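DyP2 (Amycolatopsis sp. ATCC 39116, PDB 4G2C) probably oxidises dyes and manganese(II) with hydrogen peroxide, as a haem enzyme of the dye-decolourising peroxidase family from a lignin-reactive bacterium. Local coordinates at residues S39-T44 with E100-K105; L282-E287 with R311-T316; Y270-K275 with N414-T419. One frame throughout, in Å; residues are numbered along the deposited sequence.

Overall arrangement
The three contacts run from the surface to the interior. Interaction 1 lies at the surface, far from the haem, where a loop meets a helix of the dimeric alpha+beta barrel domain through charges and a water. Interaction 2 is partly buried and built round a manganese ion, whose two carboxylate ligands come from a helix and a loop. Interaction 3 is buried and mostly apolar, packing a strand against the start of a helix. Interactions 2 and 3 both touch the haem, their centres about 24 Å apart, and strand 267-278 leads directly into helix 280-293. Interaction 1 is about 17 Å from interaction 3 and about 20 Å from interaction 2, nearest atoms in each case.

Interaction 1: S39-T44 with E100-K105; sequences SWKSAT and EVEAHK
The carboxylate of E102 divides its two oxygens between unlike partners: OE2 takes K41 and K105, while a water joins OE1 to the indole N-H of W40, whose ring edge also faces that oxygen. K41 NZ lies 3.1 Å from E102 OE2, a salt bridge whose hydrogen bond is weak, and K105 NZ, one helical turn along, sits 3.3 Å from the same oxygen, again weakly bonded. The two ammonium groups stay 5.9 Å apart, NZ to NZ, and share the one carboxylate oxygen as counter-charge. On the other oxygen, the water donates to E102 OE1 at 2.9 Å and accepts from W40 NE1 at 3.1 Å. W40 also steadies its neighbour: K41 CG rests 3.5 Å above the plane of the indole, over its centre, and the lysine chain then runs extended to cross E102 at about a right angle. A bend at chi2 (60°) turns the glutamate chain to meet it. With an alanine in place of the glutamate, both lysines would probably lose their shared counter-charge and the water its acceptor. This is a surface salt-bridge network, tying the loop before helix 45-53 to helix 94-107 of the DyP alpha+beta domain.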
loop_
_atom_site.group_PDB
_atom_site.type_symbol
_atom_site.label_atom_id
_atom_site.label_comp_id
_atom_site.label_asym_id
_atom_site.label_seq_id
_atom_site.Cartn_x
_atom_site.Cartn_y
_atom_site.Cartn_z
ATOM N N SER A 39 -9.164 -6.480 20.226
ATOM C CA SER A 39 -8.909 -7.896 20.442
ATOM C C SER A 39 -10.062 -8.658 19.786
ATOM O O SER A 39 -11.133 -8.826 20.381
ATOM C CB SER A 39 -8.810 -8.208 21.940
ATOM O OG SER A 39 -7.999 -7.245 22.615
ATOM N N TRP A 40 -9.853 -9.086 18.541
ATOM C CA TRP A 40 -10.950 -9.644 17.763
ATOM C C TRP A 40 -11.521 -10.931 18.377
ATOM O O TRP A 40 -12.703 -11.236 18.210
ATOM C CB TRP A 40 -10.558 -9.849 16.288
ATOM C CG TRP A 40 -9.751 -11.085 15.995
ATOM C CD1 TRP A 40 -8.380 -11.174 15.908
ATOM C CD2 TRP A 40 -10.258 -12.402 15.711
ATOM N NE1 TRP A 40 -8.011 -12.473 15.608
ATOM C CE2 TRP A 40 -9.141 -13.239 15.471
ATOM C CE3 TRP A 40 -11.545 -12.956 15.641
ATOM C CZ2 TRP A 40 -9.276 -14.607 15.177
ATOM C CZ3 TRP A 40 -11.676 -14.328 15.341
ATOM C CH2 TRP A 40 -10.545 -15.128 15.114
ATOM N N LYS A 41 -10.696 -11.669 19.103
ATOM C CA LYS A 41 -11.138 -12.950 19.640
ATOM C C LYS A 41 -12.077 -12.808 20.830
ATOM O O LYS A 41 -12.822 -13.723 21.145
ATOM C CB LYS A 41 -9.939 -13.808 20.034
ATOM C CG LYS A 41 -9.145 -14.347 18.849
ATOM C CD LYS A 41 -8.069 -15.318 19.311
ATOM C CE LYS A 41 -7.341 -15.961 18.130
ATOM N NZ LYS A 41 -6.332 -16.977 18.576
ATOM N N SER A 42 -12.036 -11.669 21.505
ATOM C CA SER A 42 -12.859 -11.503 22.696
ATOM C C SER A 42 -13.753 -10.281 22.567
ATOM O O SER A 42 -14.346 -9.829 23.541
ATOM C CB SER A 42 -11.991 -11.417 23.961
ATOM O OG SER A 42 -11.197 -10.242 23.958
ATOM N N ALA A 43 -13.848 -9.754 21.353
ATOM C CA ALA A 43 -14.770 -8.663 21.066
ATOM C C ALA A 43 -16.210 -9.092 21.364
ATOM O O ALA A 43 -16.599 -10.231 21.084
ATOM C CB ALA A 43 -14.638 -8.229 19.600
ATOM N N THR A 44 -16.994 -8.183 21.939
ATOM C CA THR A 44 -18.425 -8.432 22.118
ATOM C C THR A 44 -19.260 -7.236 21.676
ATOM O O THR A 44 -18.727 -6.218 21.215
ATOM C CB THR A 44 -18.805 -8.780 23.589
ATOM O OG1 THR A 44 -18.631 -7.630 24.431
ATOM C CG2 THR A 44 -17.986 -9.961 24.117
ATOM N N GLU A 100 -10.515 -17.981 9.360
ATOM C CA GLU A 100 -9.753 -18.702 8.345
ATOM C C GLU A 100 -8.252 -18.520 8.586
ATOM O O GLU A 100 -7.500 -19.495 8.583
ATOM C CB GLU A 100 -10.150 -18.270 6.931
ATOM C CG GLU A 100 -11.564 -18.678 6.515
ATOM C CD GLU A 100 -11.912 -18.248 5.087
ATOM O OE1 GLU A 100 -11.096 -17.569 4.421
ATOM O OE2 GLU A 100 -13.012 -18.595 4.623
ATOM N N VAL A 101 -7.810 -17.282 8.808
ATOM C CA VAL A 101 -6.381 -17.058 9.090
ATOM C C VAL A 101 -5.902 -17.905 10.282
ATOM O O VAL A 101 -4.944 -18.664 10.175
ATOM C CB VAL A 101 -6.036 -15.566 9.278
ATOM C CG1 VAL A 101 -4.631 -15.410 9.862
ATOM C CG2 VAL A 101 -6.143 -14.824 7.944
ATOM N N GLU A 102 -6.601 -17.801 11.402
ATOM C CA GLU A 102 -6.279 -18.618 12.569
ATOM C C GLU A 102 -6.249 -20.120 12.232
ATOM O O GLU A 102 -5.343 -20.842 12.656
ATOM C CB GLU A 102 -7.275 -18.341 13.703
ATOM C CG GLU A 102 -6.696 -18.509 15.097
ATOM C CD GLU A 102 -5.518 -17.584 15.353
ATOM O OE1 GLU A 102 -5.463 -16.492 14.739
ATOM O OE2 GLU A 102 -4.641 -17.948 16.171
ATOM N N ALA A 103 -7.232 -20.586 11.466
ATOM C CA ALA A 103 -7.291 -21.997 11.090
ATOM C C ALA A 103 -6.087 -22.433 10.264
ATOM O O ALA A 103 -5.603 -23.555 10.407
ATOM C CB ALA A 103 -8.574 -22.300 10.338
ATOM N N HIS A 104 -5.612 -21.554 9.390
ATOM C CA HIS A 104 -4.470 -21.887 8.548
ATOM C C HIS A 104 -3.210 -22.075 9.400
ATOM O O HIS A 104 -2.480 -23.047 9.233
ATOM C CB HIS A 104 -4.241 -20.817 7.469
ATOM C CG HIS A 104 -3.069 -21.102 6.583
ATOM N ND1 HIS A 104 -3.201 -21.654 5.327
ATOM C CD2 HIS A 104 -1.740 -20.928 6.777
ATOM C CE1 HIS A 104 -2.005 -21.798 4.782
ATOM N NE2 HIS A 104 -1.103 -21.366 5.641
ATOM N N LYS A 105 -2.972 -21.141 10.319
ATOM C CA LYS A 105 -1.818 -21.204 11.203
ATOM C C LYS A 105 -1.883 -22.468 12.040
ATOM O O LYS A 105 -0.908 -23.212 12.138
ATOM C CB LYS A 105 -1.783 -19.995 12.141
ATOM C CG LYS A 105 -1.857 -18.636 11.460
ATOM C CD LYS A 105 -1.524 -17.528 12.458
ATOM C CE LYS A 105 -1.932 -17.925 13.878
ATOM N NZ LYS A 105 -1.800 -16.798 14.849
HETATM O O HOH W 1 -5.490 -13.660 14.142
#

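Interaction 2: L282-E287 with R311-T316; sequences LFKEAE and RFEDGT. With MN (manganese (II) ion), chain D; HEM (protoporphyrin IX containing Fe), chain C.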
loop_
_atom_site.group_PDB
_atom_site.type_symbol
_atom_site.label_atom_id
_atom_site.label_comp_id
_atom_site.label_asym_id
_atom_site.label_seq_id
_atom_site.Cartn_x
_atom_site.Cartn_y
_atom_site.Cartn_z
ATOM N N LEU A 282 15.988 1.259 -15.371
ATOM C CA LEU A 282 16.525 2.574 -15.081
ATOM C C LEU A 282 16.870 2.683 -13.594
ATOM O O LEU A 282 17.840 3.358 -13.203
ATOM C CB LEU A 282 15.501 3.629 -15.475
ATOM C CG LEU A 282 15.776 5.097 -15.204
ATOM C CD1 LEU A 282 17.003 5.578 -15.937
ATOM C CD2 LEU A 282 14.550 5.884 -15.635
ATOM N N PHE A 283 16.073 2.013 -12.768
ATOM C CA PHE A 283 16.301 2.036 -11.324
ATOM C C PHE A 283 17.616 1.348 -10.978
ATOM O O PHE A 283 18.353 1.815 -10.111
ATOM C CB PHE A 283 15.118 1.409 -10.546
ATOM C CG PHE A 283 15.170 1.661 -9.068
ATOM C CD1 PHE A 283 14.672 2.841 -8.533
ATOM C CD2 PHE A 283 15.756 0.737 -8.212
ATOM C CE1 PHE A 283 14.742 3.086 -7.171
ATOM C CE2 PHE A 283 15.822 0.973 -6.857
ATOM C CZ PHE A 283 15.314 2.149 -6.336
ATOM N N LYS A 284 17.909 0.241 -11.661
ATOM C CA LYS A 284 19.169 -0.470 -11.452
ATOM C C LYS A 284 20.363 0.299 -12.014
ATOM O O LYS A 284 21.469 0.184 -11.498
ATOM C CB LYS A 284 19.127 -1.875 -12.047
ATOM C CG LYS A 284 18.215 -2.813 -11.319
ATOM C CD LYS A 284 18.483 -2.806 -9.813
ATOM C CE LYS A 284 17.578 -3.805 -9.105
ATOM N NZ LYS A 284 17.649 -3.719 -7.627
ATOM N N GLU A 285 20.142 1.077 -13.065
ATOM C CA GLU A 285 21.203 1.893 -13.614
ATOM C C GLU A 285 21.471 2.972 -12.593
ATOM O O GLU A 285 22.623 3.331 -12.311
ATOM C CB GLU A 285 20.789 2.526 -14.952
ATOM C CG GLU A 285 20.747 1.557 -16.122
ATOM C CD GLU A 285 20.305 2.223 -17.421
ATOM O OE1 GLU A 285 19.432 3.120 -17.373
ATOM O OE2 GLU A 285 20.839 1.862 -18.491
ATOM N N ALA A 286 20.390 3.493 -12.036
ATOM C CA ALA A 286 20.498 4.518 -11.017
ATOM C C ALA A 286 21.264 3.998 -9.817
ATOM O O ALA A 286 22.109 4.708 -9.298
ATOM C CB ALA A 286 19.120 5.050 -10.609
ATOM N N GLU A 287 20.979 2.769 -9.375
ATOM C CA GLU A 287 21.754 2.174 -8.270
ATOM C C GLU A 287 23.227 2.171 -8.656
ATOM O O GLU A 287 24.090 2.580 -7.869
ATOM C CB GLU A 287 21.322 0.733 -7.928
ATOM C CG GLU A 287 19.883 0.554 -7.432
ATOM C CD GLU A 287 19.567 -0.870 -6.929
ATOM O OE1 GLU A 287 18.356 -1.193 -6.825
ATOM O OE2 GLU A 287 20.505 -1.662 -6.622
ATOM N N ARG A 311 16.105 0.177 2.987
ATOM C CA ARG A 311 16.426 -1.209 3.308
ATOM C C ARG A 311 17.205 -1.808 2.138
ATOM O O ARG A 311 17.063 -1.367 1.006
ATOM C CB ARG A 311 15.164 -2.039 3.519
ATOM C CG ARG A 311 14.259 -1.671 4.685
ATOM C CD ARG A 311 12.961 -2.543 4.637
ATOM N NE ARG A 311 12.002 -2.256 5.709
ATOM C CZ ARG A 311 11.897 -2.948 6.844
ATOM N NH1 ARG A 311 12.687 -4.004 7.073
ATOM N NH2 ARG A 311 10.987 -2.594 7.749
ATOM N N PHE A 312 18.035 -2.803 2.418
ATOM C CA PHE A 312 18.615 -3.638 1.370
ATOM C C PHE A 312 17.525 -4.521 0.757
ATOM O O PHE A 312 16.431 -4.662 1.305
ATOM C CB PHE A 312 19.744 -4.510 1.942
ATOM C CG PHE A 312 20.917 -3.716 2.421
ATOM C CD1 PHE A 312 21.935 -3.363 1.549
ATOM C CD2 PHE A 312 20.983 -3.274 3.735
ATOM C CE1 PHE A 312 23.009 -2.617 1.987
ATOM C CE2 PHE A 312 22.047 -2.522 4.176
ATOM C CZ PHE A 312 23.064 -2.192 3.302
ATOM N N GLU A 313 17.820 -5.124 -0.379
ATOM C CA GLU A 313 16.836 -5.991 -1.012
ATOM C C GLU A 313 16.194 -7.022 -0.080
ATOM O O GLU A 313 15.023 -7.399 -0.282
ATOM C CB GLU A 313 17.409 -6.628 -2.274
ATOM C CG GLU A 313 17.383 -5.648 -3.431
ATOM C CD GLU A 313 18.508 -5.869 -4.418
ATOM O OE1 GLU A 313 18.559 -6.966 -5.028
ATOM O OE2 GLU A 313 19.343 -4.935 -4.576
ATOM N N ASP A 314 16.910 -7.404 0.978
ATOM C CA ASP A 314 16.520 -8.575 1.773
ATOM C C ASP A 314 15.557 -8.488 2.986
ATOM O O ASP A 314 15.406 -9.492 3.654
ATOM C CB ASP A 314 17.743 -9.432 2.163
ATOM C CG ASP A 314 18.539 -8.828 3.288
ATOM O OD1 ASP A 314 18.410 -7.608 3.487
ATOM O OD2 ASP A 314 19.294 -9.567 3.969
ATOM N N GLY A 315 14.960 -7.364 3.370
ATOM C CA GLY A 315 15.488 -6.041 3.342
ATOM C C GLY A 315 15.870 -5.705 4.804
ATOM O O GLY A 315 15.041 -5.378 5.673
ATOM N N THR A 316 17.162 -5.830 5.061
ATOM C CA THR A 316 17.815 -5.291 6.238
ATOM C C THR A 316 17.673 -3.761 6.273
ATOM O O THR A 316 17.978 -3.076 5.283
ATOM C CB THR A 316 19.294 -5.689 6.184
ATOM O OG1 THR A 316 19.372 -7.109 5.992
ATOM C CG2 THR A 316 20.021 -5.305 7.463
HETATM MN MN MN D . 20.903 -3.592 -5.417
HETATM C CHA HEM C . 7.581 0.601 2.452
HETATM C CHB HEM C . 8.554 0.087 -2.282
HETATM C CHC HEM C . 4.847 3.012 -3.423
HETATM C CHD HEM C . 4.399 4.127 1.265
HETATM C C1A HEM C . 8.159 0.192 1.274
HETATM C C2A HEM C . 9.263 -0.739 1.163
HETATM C C3A HEM C . 9.521 -0.879 -0.144
HETATM C C4A HEM C . 8.596 -0.051 -0.898
HETATM C CMA HEM C . 10.613 -1.766 -0.765
HETATM C CAA HEM C . 9.979 -1.425 2.360
HETATM C CBA HEM C . 9.197 -2.677 2.769
HETATM C CGA HEM C . 8.080 -2.359 3.736
HETATM O O1A HEM C . 8.324 -1.737 4.786
HETATM O O2A HEM C . 6.917 -2.727 3.469
HETATM C C1B HEM C . 7.653 0.833 -3.028
HETATM C C2B HEM C . 7.563 0.934 -4.484
HETATM C C3B HEM C . 6.529 1.747 -4.779
HETATM C C4B HEM C . 5.922 2.170 -3.540
HETATM C CMB HEM C . 8.521 0.238 -5.484
HETATM C CAB HEM C . 5.986 2.178 -6.159
HETATM C CBB HEM C . 6.256 1.466 -7.256
HETATM C C1C HEM C . 4.457 3.628 -2.255
HETATM C C2C HEM C . 3.531 4.744 -2.148
HETATM C C3C HEM C . 3.400 5.035 -0.843
HETATM C C4C HEM C . 4.239 4.120 -0.096
HETATM C CMC HEM C . 2.800 5.436 -3.333
HETATM C CAC HEM C . 2.555 6.168 -0.210
HETATM C CBC HEM C . 2.170 7.236 -0.926
HETATM C C1D HEM C . 5.161 3.254 2.013
HETATM C C2D HEM C . 5.105 3.163 3.448
HETATM C C3D HEM C . 6.085 2.052 3.793
HETATM C C4D HEM C . 6.644 1.598 2.559
HETATM C CMD HEM C . 4.232 3.997 4.401
HETATM C CAD HEM C . 6.459 1.535 5.168
HETATM C CBD HEM C . 7.373 2.604 5.731
HETATM C CGD HEM C . 7.624 2.172 7.149
HETATM O O1D HEM C . 6.625 2.002 7.896
HETATM O O2D HEM C . 8.819 1.958 7.491
HETATM N NA HEM C . 7.773 0.581 0.013
HETATM N NB HEM C . 6.631 1.599 -2.500
HETATM N NC HEM C . 4.871 3.274 -0.980
HETATM N ND HEM C . 6.073 2.320 1.535
HETATM FE FE HEM C . 6.500 2.053 -0.545
HETATM O O HOH W 2 20.685 -2.942 -3.203
#
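E287 sends its carboxylate out from helix 280-293 on a chain that leaves beside the backbone N (chi1 -63°) and then stays extended, whereas E313 starts in a similar way (chi1 -79°) but bends at chi2 to bring its own carboxylate round from the loop. The two groups meet at a manganese ion. E287 OE2 binds the metal at 2.3 Å and E313 OE2 at 2.2 Å, each carboxylate using one oxygen, and a water oxygen binds at 2.3 Å from the manganese. The carboxylate planes are turned 57° apart, and E287 OE2 and E313 OE2 stand 4.0 Å from each other, a pairing of like charges that the cation between them probably makes tolerable.

The oxygens turned away from the metal are held by protein. K284 NZ forms a salt bridge with E287 OE1 at 2.7 Å, arriving from above the carboxylate plane, and also donates to the carbonyl of F215; the hydroxyl of Y217 adds a weak bond to E287 OE1. E313 OE1 has a weak bond from N388. K284 NZ lies 3.7 Å from E313 OE2, too far for a bond. A long, flexible lysine suits this place, because its chain, bent at chi2, can reach the E287 carboxylate one turn on, and it probably adds positive charge beside E313.

Two residues before E313, R311 NH1 donates in the guanidinium plane to G315 O, 3.1 Å away, while its NE passes close to a haem propionate. The manganese itself is well separated from the haem iron. Oxygen ligands of this hard, anionic kind suit manganese(II), and the site's position is consistent with the metal passing electrons to the haem over a distance.

Interaction 3: Y270-K275 with N414-T419; sequences YFVFRK and NQFEFT. With HEM (protoporphyrin IX containing Fe), chain C; ACT (acetate ion), chain E.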
loop_
_atom_site.group_PDB
_atom_site.type_symbol
_atom_site.label_atom_id
_atom_site.label_comp_id
_atom_site.label_asym_id
_atom_site.label_seq_id
_atom_site.Cartn_x
_atom_site.Cartn_y
_atom_site.Cartn_z
ATOM N N TYR A 270 -12.087 3.973 3.052
ATOM C CA TYR A 270 -11.634 4.528 1.773
ATOM C C TYR A 270 -10.444 3.752 1.182
ATOM O O TYR A 270 -9.548 3.263 1.911
ATOM C CB TYR A 270 -11.263 6.009 1.913
ATOM C CG TYR A 270 -12.414 6.874 2.315
ATOM C CD1 TYR A 270 -13.366 7.285 1.377
ATOM C CD2 TYR A 270 -12.576 7.272 3.637
ATOM C CE1 TYR A 270 -14.437 8.081 1.753
ATOM C CE2 TYR A 270 -13.629 8.063 4.018
ATOM C CZ TYR A 270 -14.561 8.460 3.079
ATOM O OH TYR A 270 -15.622 9.250 3.464
ATOM N N PHE A 271 -10.441 3.658 -0.145
ATOM C CA PHE A 271 -9.541 2.751 -0.859
ATOM C C PHE A 271 -8.861 3.497 -1.987
ATOM O O PHE A 271 -9.533 4.084 -2.835
ATOM C CB PHE A 271 -10.355 1.574 -1.407
ATOM C CG PHE A 271 -9.544 0.518 -2.115
ATOM C CD1 PHE A 271 -8.676 -0.304 -1.411
ATOM C CD2 PHE A 271 -9.694 0.312 -3.485
ATOM C CE1 PHE A 271 -7.954 -1.280 -2.063
ATOM C CE2 PHE A 271 -8.984 -0.667 -4.143
ATOM C CZ PHE A 271 -8.112 -1.465 -3.438
ATOM N N VAL A 272 -7.530 3.505 -1.973
ATOM C CA VAL A 272 -6.745 4.105 -3.053
ATOM C C VAL A 272 -6.306 3.001 -3.983
ATOM O O VAL A 272 -5.716 2.028 -3.528
ATOM C CB VAL A 272 -5.442 4.768 -2.544
ATOM C CG1 VAL A 272 -4.821 5.639 -3.643
ATOM C CG2 VAL A 272 -5.687 5.570 -1.292
ATOM N N PHE A 273 -6.602 3.138 -5.275
ATOM C CA PHE A 273 -5.998 2.279 -6.300
ATOM C C PHE A 273 -5.185 3.137 -7.267
ATOM O O PHE A 273 -5.714 4.086 -7.850
ATOM C CB PHE A 273 -7.061 1.479 -7.075
ATOM C CG PHE A 273 -6.474 0.484 -8.039
ATOM C CD1 PHE A 273 -5.909 0.908 -9.233
ATOM C CD2 PHE A 273 -6.452 -0.869 -7.740
ATOM C CE1 PHE A 273 -5.338 -0.004 -10.118
ATOM C CE2 PHE A 273 -5.888 -1.787 -8.618
ATOM C CZ PHE A 273 -5.333 -1.349 -9.808
ATOM N N ARG A 274 -3.898 2.823 -7.413
ATOM C CA ARG A 274 -3.021 3.528 -8.356
ATOM C C ARG A 274 -2.086 2.531 -9.065
ATOM O O ARG A 274 -1.320 1.819 -8.408
ATOM C CB ARG A 274 -2.162 4.571 -7.630
ATOM C CG ARG A 274 -2.812 5.919 -7.351
ATOM C CD ARG A 274 -2.064 6.688 -6.242
ATOM N NE ARG A 274 -0.827 7.326 -6.709
ATOM C CZ ARG A 274 -0.803 8.513 -7.309
ATOM N NH1 ARG A 274 -1.940 9.160 -7.501
ATOM N NH2 ARG A 274 0.339 9.057 -7.717
ATOM N N LYS A 275 -2.135 2.494 -10.398
ATOM C CA LYS A 275 -1.265 1.608 -11.177
ATOM C C LYS A 275 0.053 2.319 -11.404
ATOM O O LYS A 275 0.095 3.381 -12.040
ATOM C CB LYS A 275 -1.903 1.251 -12.528
ATOM C CG LYS A 275 -1.208 0.117 -13.283
ATOM C CD LYS A 275 -1.808 -0.067 -14.672
ATOM C CE LYS A 275 -1.207 -1.276 -15.394
ATOM N NZ LYS A 275 -1.910 -1.626 -16.666
ATOM N N ASN A 414 -5.510 12.947 4.698
ATOM C CA ASN A 414 -4.552 12.989 5.802
ATOM C C ASN A 414 -3.626 11.783 5.824
ATOM O O ASN A 414 -2.752 11.692 6.678
ATOM C CB ASN A 414 -5.273 13.103 7.150
ATOM C CG ASN A 414 -4.329 13.484 8.292
ATOM O OD1 ASN A 414 -3.563 14.449 8.187
ATOM N ND2 ASN A 414 -4.379 12.723 9.377
ATOM N N GLN A 415 -3.839 10.857 4.896
ATOM C CA GLN A 415 -3.116 9.598 4.910
ATOM C C GLN A 415 -2.406 9.360 3.574
ATOM O O GLN A 415 -1.243 9.754 3.438
ATOM C CB GLN A 415 -4.027 8.430 5.326
ATOM C CG GLN A 415 -4.211 8.321 6.834
ATOM C CD GLN A 415 -5.188 7.239 7.226
ATOM O OE1 GLN A 415 -6.354 7.279 6.839
ATOM N NE2 GLN A 415 -4.709 6.241 7.975
ATOM N N PHE A 416 -3.075 8.766 2.580
ATOM C CA PHE A 416 -2.366 8.582 1.305
ATOM C C PHE A 416 -1.878 9.902 0.722
ATOM O O PHE A 416 -0.701 10.037 0.409
ATOM C CB PHE A 416 -3.153 7.852 0.215
ATOM C CG PHE A 416 -2.560 8.074 -1.158
ATOM C CD1 PHE A 416 -1.389 7.425 -1.532
ATOM C CD2 PHE A 416 -3.125 8.996 -2.036
ATOM C CE1 PHE A 416 -0.802 7.660 -2.762
ATOM C CE2 PHE A 416 -2.551 9.239 -3.280
ATOM C CZ PHE A 416 -1.384 8.567 -3.644
ATOM N N GLU A 417 -2.789 10.862 0.557
ATOM C CA GLU A 417 -2.423 12.141 -0.056
ATOM C C GLU A 417 -1.422 12.952 0.743
ATOM O O GLU A 417 -0.551 13.582 0.170
ATOM C CB GLU A 417 -3.653 12.991 -0.353
ATOM C CG GLU A 417 -4.597 12.360 -1.361
ATOM C CD GLU A 417 -5.732 13.280 -1.693
ATOM O OE1 GLU A 417 -6.047 14.143 -0.832
ATOM O OE2 GLU A 417 -6.280 13.163 -2.816
ATOM N N PHE A 418 -1.563 12.960 2.065
ATOM C CA PHE A 418 -0.578 13.604 2.925
ATOM C C PHE A 418 0.808 13.013 2.638
ATOM O O PHE A 418 1.783 13.738 2.394
ATOM C CB PHE A 418 -0.958 13.398 4.410
ATOM C CG PHE A 418 -0.307 14.380 5.357
ATOM C CD1 PHE A 418 0.949 14.125 5.897
ATOM C CD2 PHE A 418 -0.953 15.566 5.701
ATOM C CE1 PHE A 418 1.554 15.035 6.779
ATOM C CE2 PHE A 418 -0.362 16.487 6.570
ATOM C CZ PHE A 418 0.899 16.217 7.109
ATOM N N THR A 419 0.895 11.685 2.672
ATOM C CA THR A 419 2.176 10.984 2.543
ATOM C C THR A 419 2.828 11.264 1.185
ATOM O O THR A 419 4.028 11.551 1.097
ATOM C CB THR A 419 1.992 9.467 2.743
ATOM O OG1 THR A 419 1.584 9.210 4.099
ATOM C CG2 THR A 419 3.277 8.706 2.433
HETATM C CHA HEM C . 7.581 0.601 2.452
HETATM C CHB HEM C . 8.554 0.087 -2.282
HETATM C CHC HEM C . 4.847 3.012 -3.423
HETATM C CHD HEM C . 4.399 4.127 1.265
HETATM C C1A HEM C . 8.159 0.192 1.274
HETATM C C2A HEM C . 9.263 -0.739 1.163
HETATM C C3A HEM C . 9.521 -0.879 -0.144
HETATM C C4A HEM C . 8.596 -0.051 -0.898
HETATM C CMA HEM C . 10.613 -1.766 -0.765
HETATM C CAA HEM C . 9.979 -1.425 2.360
HETATM C CBA HEM C . 9.197 -2.677 2.769
HETATM C CGA HEM C . 8.080 -2.359 3.736
HETATM O O1A HEM C . 8.324 -1.737 4.786
HETATM O O2A HEM C . 6.917 -2.727 3.469
HETATM C C1B HEM C . 7.653 0.833 -3.028
HETATM C C2B HEM C . 7.563 0.934 -4.484
HETATM C C3B HEM C . 6.529 1.747 -4.779
HETATM C C4B HEM C . 5.922 2.170 -3.540
HETATM C CMB HEM C . 8.521 0.238 -5.484
HETATM C CAB HEM C . 5.986 2.178 -6.159
HETATM C CBB HEM C . 6.256 1.466 -7.256
HETATM C C1C HEM C . 4.457 3.628 -2.255
HETATM C C2C HEM C . 3.531 4.744 -2.148
HETATM C C3C HEM C . 3.400 5.035 -0.843
HETATM C C4C HEM C . 4.239 4.120 -0.096
HETATM C CMC HEM C . 2.800 5.436 -3.333
HETATM C CAC HEM C . 2.555 6.168 -0.210
HETATM C CBC HEM C . 2.170 7.236 -0.926
HETATM C C1D HEM C . 5.161 3.254 2.013
HETATM C C2D HEM C . 5.105 3.163 3.448
HETATM C C3D HEM C . 6.085 2.052 3.793
HETATM C C4D HEM C . 6.644 1.598 2.559
HETATM C CMD HEM C . 4.232 3.997 4.401
HETATM C CAD HEM C . 6.459 1.535 5.168
HETATM C CBD HEM C . 7.373 2.604 5.731
HETATM C CGD HEM C . 7.624 2.172 7.149
HETATM O O1D HEM C . 6.625 2.002 7.896
HETATM O O2D HEM C . 8.819 1.958 7.491
HETATM N NA HEM C . 7.773 0.581 0.013
HETATM N NB HEM C . 6.631 1.599 -2.500
HETATM N NC HEM C . 4.871 3.274 -0.980
HETATM N ND HEM C . 6.073 2.320 1.535
HETATM FE FE HEM C . 6.500 2.053 -0.545
HETATM C C ACT E . -6.273 9.418 10.567
HETATM O O ACT E . -5.921 9.358 11.778
HETATM O OXT ACT E . -5.736 10.267 9.808
HETATM C CH3 ACT E . -7.308 8.492 10.033
#
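Strand 267-278 and the first turn of helix 416-424 meet in the wall of the haem pocket, with F416 wedged between strand side chains and the porphyrin edge. V272 meets F416 with both methyls: CG1 over the middle of the ring face, CG2 at the CB end. CG1 makes a CH-pi contact, 4.1 Å from the F416 ring centroid and 11° off its normal, while V272 CG2 packs 3.7 Å from F416 CB. The branched valine, natural in a strand, presents two methyls to one aromatic ring.

At the far end of the ring, R274 CD approaches F416 CZ to 3.3 Å. F416 CZ lies over one face of the R274 guanidinium, whose plane is inclined 42° to the ring. The contact begins at the aliphatic CD and runs on to NE, both near F416 CZ. R274 NH2 is paired with D150 in a salt bridge, which probably balances its charge in this buried setting. The phenylalanine reaches the strand because CG stands anti to the backbone N (chi1 162°), and the same placement carries F416 CE1 to 3.5 Å from HEM CBC, a vinyl carbon.

T419, one turn later, adds CG2 at 3.7 Å from HEM CAC, of the same vinyl group. Its hydroxyl turns back to the helix: OG1 donates to Q415 O at 3.0 Å, and T419 N reaches that oxygen from the opposite face of its plane. One small side chain thus serves both the haem and its own backbone. The helix start, with F416 turned to a central antiparallel strand and the haem vinyl against it, belongs to the haem-binding half of the DyP-type peroxidase fold.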